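Local coordinates for invasion-associated protein (Mycobacterium tuberculosis, PDB 4LJ1), which carries a non-catalytic NlpC/p60 domain that appears adapted to binding peptidoglycan, probably helping to stabilise the mycobacterial cell wall, at residues 84-89 / 126-131; 88-93 / 117-122. All coordinates share one frame; numbering follows the deposited sequence. Where two conformers were deposited one is given.

How the interactions relate
Going from the N terminus, the chain enters strand 87-90, an edge of the four-stranded antiparallel sheet of the NlpC/p60 domain, and both contacts start there. It runs on through strands 97-103, 106-110 and 114-118; just past the last, interaction 2 brings residues 117-122 back to Ile-88 and Tyr-90. Strand 128-130 then returns to Leu-87 in interaction 1. The loop of interaction 2 (Ile-88 to Asn-122) thus lies within that of interaction 1 (Leu-87 to Val-129), and the two do not cross. Their segments overlap at 88-89, and Ile-88 touches across both. Together they tie the sheet edge to the connection leaving strand 114-118 and to the small sheet of strands 75-77 and 128-130.

Interaction 1. Residues 84-89 / 126-131; sequences KGDLIF and PYLVRV
Leu-87 and Val-129 face each other as an antiparallel hydrogen-bonded pair: Leu-87 N gives to Val-129 O at 2.8 Å, and Val-129 N returns to Leu-87 O at 2.9 Å. The short strands 87-89 and 128-130 run 153° apart, and this is their single bridge. Beyond it, a water accepts from Phe-89 N and lies within hydrogen-bonding distance of Tyr-127 O, bridging the two segments. At the other end, Arg-130 grips the Asp-86 carboxylate side-on, NE to OD1 at 2.9 Å and NH2 to OD2 at 2.9 Å. Both oxygens use syn lone pairs, and the two planes are only 18° apart; the bend in the arginine chain at chi3 (-54°) turns its head onto the acid. Next to this salt bridge Ile-88 and Leu-128 lie side by side, CG1 to CD2 at 3.6 Å. Leu-87 lies on the other side of its strand, CD1 reaching Val-131 CG2 at 3.7 Å, while Val-129 CG2 meets Phe-89 CE1 obliquely at 3.5 Å. The pairing joins the four-stranded sheet to the small sheet of strands 75-77 and 128-130: Ile-88 pairs by its backbone with Ala-99 of strand 97-103, and Leu-128 with Val-77, while Tyr-71 of helix 67-73 meets the Phe-89 ring edge-to-face.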
ATOM      1  N   LYS A  84      11.375  -3.567   3.617  1.00 11.66           N
ATOM      2  CA  LYS A  84      10.107  -3.338   4.253  1.00 12.50           C
ATOM      3  C   LYS A  84       9.727  -1.855   4.182  1.00 10.40           C
ATOM      4  O   LYS A  84      10.573  -0.959   4.290  1.00 11.99           O
ATOM      5  CB  LYS A  84      10.063  -3.897   5.671  1.00 16.46           C
ATOM      6  CG  LYS A  84      10.954  -3.268   6.713  1.00 19.50           C
ATOM      7  CD  LYS A  84      10.632  -3.888   8.086  1.00 23.15           C
ATOM      8  CE  LYS A  84      11.750  -3.775   9.100  0.50 23.67           C
ATOM      9  NZ  LYS A  84      11.360  -4.442  10.375  0.50 24.74           N
ATOM     10  N   GLY A  85       8.441  -1.612   3.936  1.00  9.45           N
ATOM     11  CA  GLY A  85       7.908  -0.278   3.720  1.00  9.22           C
ATOM     12  C   GLY A  85       7.779   0.098   2.256  1.00  8.37           C
ATOM     13  O   GLY A  85       7.031   1.014   1.919  1.00  9.72           O
ATOM     14  N   ASP A  86       8.489  -0.588   1.367  1.00  8.52           N
ATOM     15  CA  ASP A  86       8.331  -0.320  -0.053  1.00  7.64           C
ATOM     16  C   ASP A  86       6.903  -0.727  -0.466  1.00  7.35           C
ATOM     17  O   ASP A  86       6.305  -1.600   0.140  1.00  8.08           O
ATOM     18  CB  ASP A  86       9.345  -1.122  -0.865  1.00  8.00           C
ATOM     19  CG  ASP A  86      10.779  -0.644  -0.719  1.00  8.94           C
ATOM     20  OD1 ASP A  86      11.013   0.474  -0.182  1.00  9.98           O
ATOM     21  OD2 ASP A  86      11.687  -1.366  -1.197  1.00  9.82           O
ATOM     22  N   LEU A  87       6.420  -0.108  -1.526  1.00  7.32           N
ATOM     23  CA  LEU A  87       5.097  -0.419  -2.087  1.00  7.05           C
ATOM     24  C   LEU A  87       5.227  -1.370  -3.270  1.00  6.75           C
ATOM     25  O   LEU A  87       6.083  -1.182  -4.146  1.00  7.17           O
ATOM     26  CB  LEU A  87       4.440   0.881  -2.543  1.00  7.15           C
ATOM     27  CG  LEU A  87       4.148   1.928  -1.462  1.00  8.33           C
ATOM     28  CD1 LEU A  87       3.548   3.169  -2.108  1.00  9.64           C
ATOM     29  CD2 LEU A  87       3.225   1.349  -0.400  1.00  9.82           C
ATOM     30  N   ILE A  88       4.389  -2.393  -3.258  1.00  6.85           N
ATOM     31  CA  ILE A  88       4.242  -3.372  -4.328  1.00  6.77           C
ATOM     32  C   ILE A  88       3.015  -2.989  -5.149  1.00  6.08           C
ATOM     33  O   ILE A  88       1.992  -2.604  -4.578  1.00  7.44           O
ATOM     34  CB  ILE A  88       4.069  -4.777  -3.721  1.00  7.54           C
ATOM     35  CG1 ILE A  88       5.351  -5.234  -3.021  1.00  8.83           C
ATOM     36  CG2 ILE A  88       3.652  -5.795  -4.795  1.00  9.64           C
ATOM     37  CD1 ILE A  88       5.150  -6.398  -2.077  1.00 12.44           C
ATOM     38  N   PHE A  89       3.106  -3.123  -6.456  1.00  6.28           N
ATOM     39  CA  PHE A  89       1.998  -2.804  -7.348  1.00  6.90           C
ATOM     40  C   PHE A  89       1.616  -3.984  -8.212  1.00  7.08           C
ATOM     41  O   PHE A  89       2.436  -4.878  -8.488  1.00  7.73           O
ATOM     42  CB  PHE A  89       2.348  -1.605  -8.229  1.00  7.59           C
ATOM     43  CG  PHE A  89       2.569  -0.341  -7.461  1.00  7.20           C
ATOM     44  CD1 PHE A  89       3.780  -0.072  -6.879  1.00  8.58           C
ATOM     45  CD2 PHE A  89       1.544   0.568  -7.312  1.00  8.06           C
ATOM     46  CE1 PHE A  89       3.979   1.083  -6.138  1.00  9.45           C
ATOM     47  CE2 PHE A  89       1.734   1.729  -6.586  1.00  9.37           C
ATOM     48  CZ  PHE A  89       2.951   1.982  -5.990  1.00 10.03           C
ATOM     49  N   PRO A 126       6.829  -4.555 -12.444  1.00 12.55           N
ATOM     50  CA  PRO A 126       8.249  -4.933 -12.308  1.00 13.39           C
ATOM     51  C   PRO A 126       9.099  -4.205 -11.270  1.00 11.81           C
ATOM     52  O   PRO A 126      10.198  -4.655 -10.971  1.00 12.97           O
ATOM     53  CB  PRO A 126       8.831  -4.684 -13.705  1.00 17.26           C
ATOM     54  CG  PRO A 126       7.738  -4.225 -14.562  1.00 19.30           C
ATOM     55  CD  PRO A 126       6.446  -4.294 -13.842  1.00 14.59           C
ATOM     56  N   TYR A 127       8.650  -3.041 -10.833  1.00 10.43           N
ATOM     57  CA  TYR A 127       9.338  -2.271  -9.808  1.00  8.86           C
ATOM     58  C   TYR A 127       8.433  -2.089  -8.608  1.00  8.34           C
ATOM     59  O   TYR A 127       7.206  -1.957  -8.749  1.00  9.23           O
ATOM     60  CB  TYR A 127       9.682  -0.895 -10.343  1.00  9.81           C
ATOM     61  CG  TYR A 127      10.725  -0.847 -11.409  1.00 10.46           C
ATOM     62  CD1 TYR A 127      12.070  -0.997 -11.082  1.00 11.59           C
ATOM     63  CD2 TYR A 127      10.397  -0.612 -12.725  1.00 14.58           C
ATOM     64  CE1 TYR A 127      13.065  -0.897 -12.040  1.00 13.12           C
ATOM     65  CE2 TYR A 127      11.389  -0.518 -13.695  1.00 18.99           C
ATOM     66  CZ  TYR A 127      12.716  -0.691 -13.337  1.00 17.35           C
ATOM     67  OH  TYR A 127      13.686  -0.624 -14.288  1.00 23.95           O
ATOM     68  N   LEU A 128       9.031  -2.054  -7.408  1.00  8.22           N
ATOM     69  CA  LEU A 128       8.418  -1.519  -6.205  1.00  7.69           C
ATOM     70  C   LEU A 128       8.682  -0.016  -6.170  1.00  7.81           C
ATOM     71  O   LEU A 128       9.521   0.505  -6.932  1.00  8.63           O
ATOM     72  CB  LEU A 128       8.969  -2.204  -4.953  1.00  8.45           C
ATOM     73  CG  LEU A 128       8.631  -3.685  -4.708  1.00  9.43           C
ATOM     74  CD1 LEU A 128       9.496  -4.594  -5.586  1.00 12.35           C
ATOM     75  CD2 LEU A 128       8.769  -4.051  -3.230  1.00 10.87           C
ATOM     76  N   VAL A 129       8.016   0.672  -5.244  1.00  7.44           N
ATOM     77  CA  VAL A 129       8.294   2.087  -5.015  1.00  7.82           C
ATOM     78  C   VAL A 129       8.787   2.278  -3.598  1.00  8.38           C
ATOM     79  O   VAL A 129       8.196   1.783  -2.645  1.00  9.01           O
ATOM     80  CB  VAL A 129       7.056   2.967  -5.245  1.00  9.33           C
ATOM     81  CG1 VAL A 129       7.197   4.350  -4.592  1.00 10.54           C
ATOM     82  CG2 VAL A 129       6.778   3.059  -6.735  1.00 11.09           C
ATOM     83  N   ARG A 130       9.868   3.039  -3.454  1.00  9.04           N
ATOM     84  CA  ARG A 130      10.351   3.466  -2.162  1.00 10.72           C
ATOM     85  C   ARG A 130       9.884   4.882  -1.889  1.00 10.24           C
ATOM     86  O   ARG A 130      10.230   5.815  -2.596  1.00 12.03           O
ATOM     87  CB  ARG A 130      11.869   3.416  -2.087  1.00 13.13           C
ATOM     88  CG  ARG A 130      12.370   3.735  -0.677  1.00 14.83           C
ATOM     89  CD  ARG A 130      13.670   3.072  -0.346  1.00 14.47           C
ATOM     90  NE  ARG A 130      13.594   1.649  -0.568  1.00 11.24           N
ATOM     91  CZ  ARG A 130      14.599   0.903  -0.990  1.00 12.21           C
ATOM     92  NH1 ARG A 130      15.818   1.412  -1.178  1.00 16.61           N
ATOM     93  NH2 ARG A 130      14.379  -0.384  -1.178  1.00 12.30           N
ATOM     94  N   VAL A 131       9.110   5.041  -0.835  1.00 12.80           N
ATOM     95  CA  VAL A 131       8.494   6.294  -0.498  1.00 14.46           C
ATOM     96  C   VAL A 131       9.423   7.156   0.352  1.00 15.95           C
ATOM     97  O   VAL A 131       9.562   8.352   0.112  1.00 19.95           O
ATOM     98  CB  VAL A 131       7.188   6.006   0.274  1.00 15.02           C
ATOM     99  CG1 VAL A 131       6.512   7.283   0.707  1.00 17.39           C
ATOM    100  CG2 VAL A 131       6.255   5.164  -0.581  1.00 17.21           C
TER
HETATM  101  O   HOH W   1       5.638  -3.952  -7.624  1.00 10.81           O

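Interaction 2. Residues 88-93 / 117-122; sequences IFYGPE and SPVRTN
In the antiparallel four-stranded sheet of the NlpC/p60 domain, Tyr-90 at the end of edge strand 87-90 reaches across to the loop residues that follow the opposite edge strand, 114-118. The main chains stay well apart, with CA of Tyr-90 and CA of Asn-122 8.3 Å from each other, and the phenol bridges the gap to Arg-120. CB of Tyr-90 points toward the loop, and with CG anti to the carbonyl carbon (chi1 -66°) the ring continues on to the backbone carbonyl of Arg-120. Along one edge of the ring, near its plane, the carbonyl of Asn-122 approaches, O to CE1 at 3.5 Å, and both backbone oxygens lie by this CE1 edge.

Farther up the strand, Ile-88 turns its CD1 to Val-119 CG2 at 3.8 Å, the two side chains crossing at a slant. Met-107 of strand 106-110 touches Ile-88, Tyr-90 and Arg-120, placing the contact over the middle of the sheet, and Met-124 adds to the packing on Ile-88 and Tyr-90. In one of its two conformers, Arg-120 forms a salt bridge to Glu-109 through NH2 and leans over the tyrosine, the ring and guanidinium planes 25° apart, with NH1 above one face, displaced toward the rim and 4.0 Å from Tyr-90 CZ; the second conformer means that this placement is not the only one. The firm polar link is the hydroxyl's own bond: Tyr-90 OH donates to Arg-120 O at 2.7 Å, in the carbonyl plane and on a lone pair, with a C=O...donor angle of 132°.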
ATOM      1  N   ILE A  88       4.389  -2.393  -3.258  1.00  6.85           N
ATOM      2  CA  ILE A  88       4.242  -3.372  -4.328  1.00  6.77           C
ATOM      3  C   ILE A  88       3.015  -2.989  -5.149  1.00  6.08           C
ATOM      4  O   ILE A  88       1.992  -2.604  -4.578  1.00  7.44           O
ATOM      5  CB  ILE A  88       4.069  -4.777  -3.721  1.00  7.54           C
ATOM      6  CG1 ILE A  88       5.351  -5.234  -3.021  1.00  8.83           C
ATOM      7  CG2 ILE A  88       3.652  -5.795  -4.795  1.00  9.64           C
ATOM      8  CD1 ILE A  88       5.150  -6.398  -2.077  1.00 12.44           C
ATOM      9  N   PHE A  89       3.106  -3.123  -6.456  1.00  6.28           N
ATOM     10  CA  PHE A  89       1.998  -2.804  -7.348  1.00  6.90           C
ATOM     11  C   PHE A  89       1.616  -3.984  -8.212  1.00  7.08           C
ATOM     12  O   PHE A  89       2.436  -4.878  -8.488  1.00  7.73           O
ATOM     13  CB  PHE A  89       2.348  -1.605  -8.229  1.00  7.59           C
ATOM     14  CG  PHE A  89       2.569  -0.341  -7.461  1.00  7.20           C
ATOM     15  CD1 PHE A  89       3.780  -0.072  -6.879  1.00  8.58           C
ATOM     16  CD2 PHE A  89       1.544   0.568  -7.312  1.00  8.06           C
ATOM     17  CE1 PHE A  89       3.979   1.083  -6.138  1.00  9.45           C
ATOM     18  CE2 PHE A  89       1.734   1.729  -6.586  1.00  9.37           C
ATOM     19  CZ  PHE A  89       2.951   1.982  -5.990  1.00 10.03           C
ATOM     20  N   TYR A  90       0.370  -3.942  -8.669  1.00  7.23           N
ATOM     21  CA  TYR A  90      -0.155  -4.844  -9.673  1.00  7.76           C
ATOM     22  C   TYR A  90      -0.665  -4.048 -10.857  1.00  7.81           C
ATOM     23  O   TYR A  90      -1.171  -2.935 -10.715  1.00  8.81           O
ATOM     24  CB  TYR A  90      -1.267  -5.756  -9.059  1.00  8.26           C
ATOM     25  CG  TYR A  90      -0.660  -6.681  -8.034  1.00  8.62           C
ATOM     26  CD1 TYR A  90      -0.115  -7.892  -8.415  1.00  8.76           C
ATOM     27  CD2 TYR A  90      -0.475  -6.286  -6.720  1.00  8.53           C
ATOM     28  CE1 TYR A  90       0.535  -8.714  -7.501  1.00  9.38           C
ATOM     29  CE2 TYR A  90       0.162  -7.110  -5.804  1.00  9.72           C
ATOM     30  CZ  TYR A  90       0.696  -8.309  -6.212  1.00  9.22           C
ATOM     31  OH  TYR A  90       1.383  -9.111  -5.331  1.00 11.04           O
ATOM     32  N   GLY A  91      -0.582  -4.661 -12.034  1.00  8.56           N
ATOM     33  CA  GLY A  91      -1.060  -4.083 -13.273  1.00 10.19           C
ATOM     34  C   GLY A  91      -0.009  -3.328 -14.048  1.00 10.19           C
ATOM     35  O   GLY A  91       1.038  -2.968 -13.515  1.00 10.61           O
ATOM     36  N   PRO A  92      -0.308  -3.004 -15.310  1.00 12.43           N
ATOM     37  CA  PRO A  92       0.618  -2.207 -16.101  1.00 12.84           C
ATOM     38  C   PRO A  92       0.763  -0.827 -15.483  1.00 12.53           C
ATOM     39  O   PRO A  92      -0.232  -0.165 -15.182  1.00 13.50           O
ATOM     40  CB  PRO A  92      -0.029  -2.125 -17.483  1.00 15.70           C
ATOM     41  CG  PRO A  92      -1.326  -2.796 -17.389  1.00 18.90           C
ATOM     42  CD  PRO A  92      -1.524  -3.375 -16.039  1.00 13.95           C
ATOM     43  N   GLU A  93       2.001  -0.423 -15.249  1.00 12.91           N
ATOM     44  CA  GLU A  93       2.313   0.853 -14.618  1.00 12.69           C
ATOM     45  C   GLU A  93       1.576   0.998 -13.279  1.00 10.16           C
ATOM     46  O   GLU A  93       1.234   2.093 -12.868  1.00 10.54           O
ATOM     47  CB  GLU A  93       1.988   2.036 -15.552  1.00 14.84           C
ATOM     48  CG  GLU A  93       2.584   1.948 -16.945  1.00 18.70           C
ATOM     49  CD  GLU A  93       4.089   2.092 -16.993  0.50 21.21           C
ATOM     50  OE1 GLU A  93       4.701   2.583 -16.029  0.50 20.88           O
ATOM     51  OE2 GLU A  93       4.668   1.737 -18.040  0.50 29.21           O
ATOM     52  N   SER A 117      -0.402 -11.383   3.648  1.00  8.79           N
ATOM     53  CA  SER A 117      -0.369 -12.505   2.693  0.50 10.09           C
ATOM     54  C   SER A 117       1.025 -12.612   2.101  1.00  8.25           C
ATOM     55  O   SER A 117       1.697 -11.611   1.962  1.00  8.39           O
ATOM     56  CB  SER A 117      -1.279 -12.235   1.502  0.50 12.22           C
ATOM     57  OG  SER A 117      -2.591 -11.878   1.850  0.50 14.42           O
ATOM     58  N   PRO A 118       1.457 -13.797   1.662  1.00  9.17           N
ATOM     59  CA  PRO A 118       2.721 -13.858   0.929  1.00  9.65           C
ATOM     60  C   PRO A 118       2.639 -13.025  -0.348  1.00 10.20           C
ATOM     61  O   PRO A 118       1.592 -12.962  -0.986  1.00  9.53           O
ATOM     62  CB  PRO A 118       2.854 -15.353   0.611  1.00 12.01           C
ATOM     63  CG  PRO A 118       2.087 -16.037   1.681  1.00 13.08           C
ATOM     64  CD  PRO A 118       0.944 -15.132   1.995  1.00 10.48           C
ATOM     65  N   VAL A 119       3.744 -12.391  -0.717  1.00  9.54           N
ATOM     66  CA  VAL A 119       3.795 -11.656  -1.963  1.00  8.99           C
ATOM     67  C   VAL A 119       3.488 -12.594  -3.138  1.00 10.00           C
ATOM     68  O   VAL A 119       3.978 -13.748  -3.165  1.00 10.85           O
ATOM     69  CB  VAL A 119       5.172 -11.016  -2.166  1.00  9.38           C
ATOM     70  CG1 VAL A 119       5.282 -10.369  -3.541  1.00 11.39           C
ATOM     71  CG2 VAL A 119       5.474 -10.026  -1.052  1.00  9.27           C
ATOM     72  N   ARG A 120       2.683 -12.129  -4.088  1.00 10.91           N
ATOM     73  CA  ARG A 120       2.354 -12.889  -5.291  0.70 12.32           C
ATOM     74  C   ARG A 120       3.000 -12.179  -6.481  1.00 12.27           C
ATOM     75  O   ARG A 120       2.845 -10.972  -6.659  1.00 12.61           O
ATOM     76  CB  ARG A 120       0.842 -12.897  -5.551  0.70 12.53           C
ATOM     77  CG  ARG A 120      -0.089 -13.534  -4.513  0.70 13.33           C
ATOM     78  CD  ARG A 120      -1.561 -13.115  -4.799  0.70 13.66           C
ATOM     79  NE  ARG A 120      -2.151 -12.143  -3.858  0.70 18.10           N
ATOM     80  CZ  ARG A 120      -2.611 -10.932  -4.153  0.70 17.49           C
ATOM     81  NH1 ARG A 120      -2.551 -10.450  -5.385  0.70 24.16           N
ATOM     82  NH2 ARG A 120      -3.121 -10.193  -3.207  0.70 23.66           N
ATOM     83  N   THR A 121       3.720 -12.896  -7.322  1.00 11.95           N
ATOM     84  CA  THR A 121       4.315 -12.216  -8.472  1.00 11.96           C
ATOM     85  C   THR A 121       3.370 -12.212  -9.683  1.00 10.88           C
ATOM     86  O   THR A 121       3.609 -11.463 -10.606  1.00 12.09           O
ATOM     87  CB  THR A 121       5.650 -12.818  -8.904  1.00 15.85           C
ATOM     88  OG1 THR A 121       5.426 -14.203  -9.103  1.00 18.58           O
ATOM     89  CG2 THR A 121       6.724 -12.588  -7.855  1.00 19.29           C
ATOM     90  N   ASN A 122       2.273 -12.970  -9.642  1.00 12.19           N
ATOM     91  CA  ASN A 122       1.309 -12.933 -10.742  1.00 12.41           C
ATOM     92  C   ASN A 122       0.701 -11.547 -10.890  0.50  8.81           C
ATOM     93  O   ASN A 122       0.018 -11.074  -9.985  0.50  7.61           O
ATOM     94  CB  ASN A 122       0.181 -13.945 -10.576  1.00 15.39           C
ATOM     95  CG  ASN A 122      -0.787 -13.920 -11.747  1.00 17.96           C
ATOM     96  OD1 ASN A 122      -0.374 -14.120 -12.879  1.00 21.11           O
ATOM     97  ND2 ASN A 122      -2.076 -13.686 -11.483  0.50 15.24           N
TER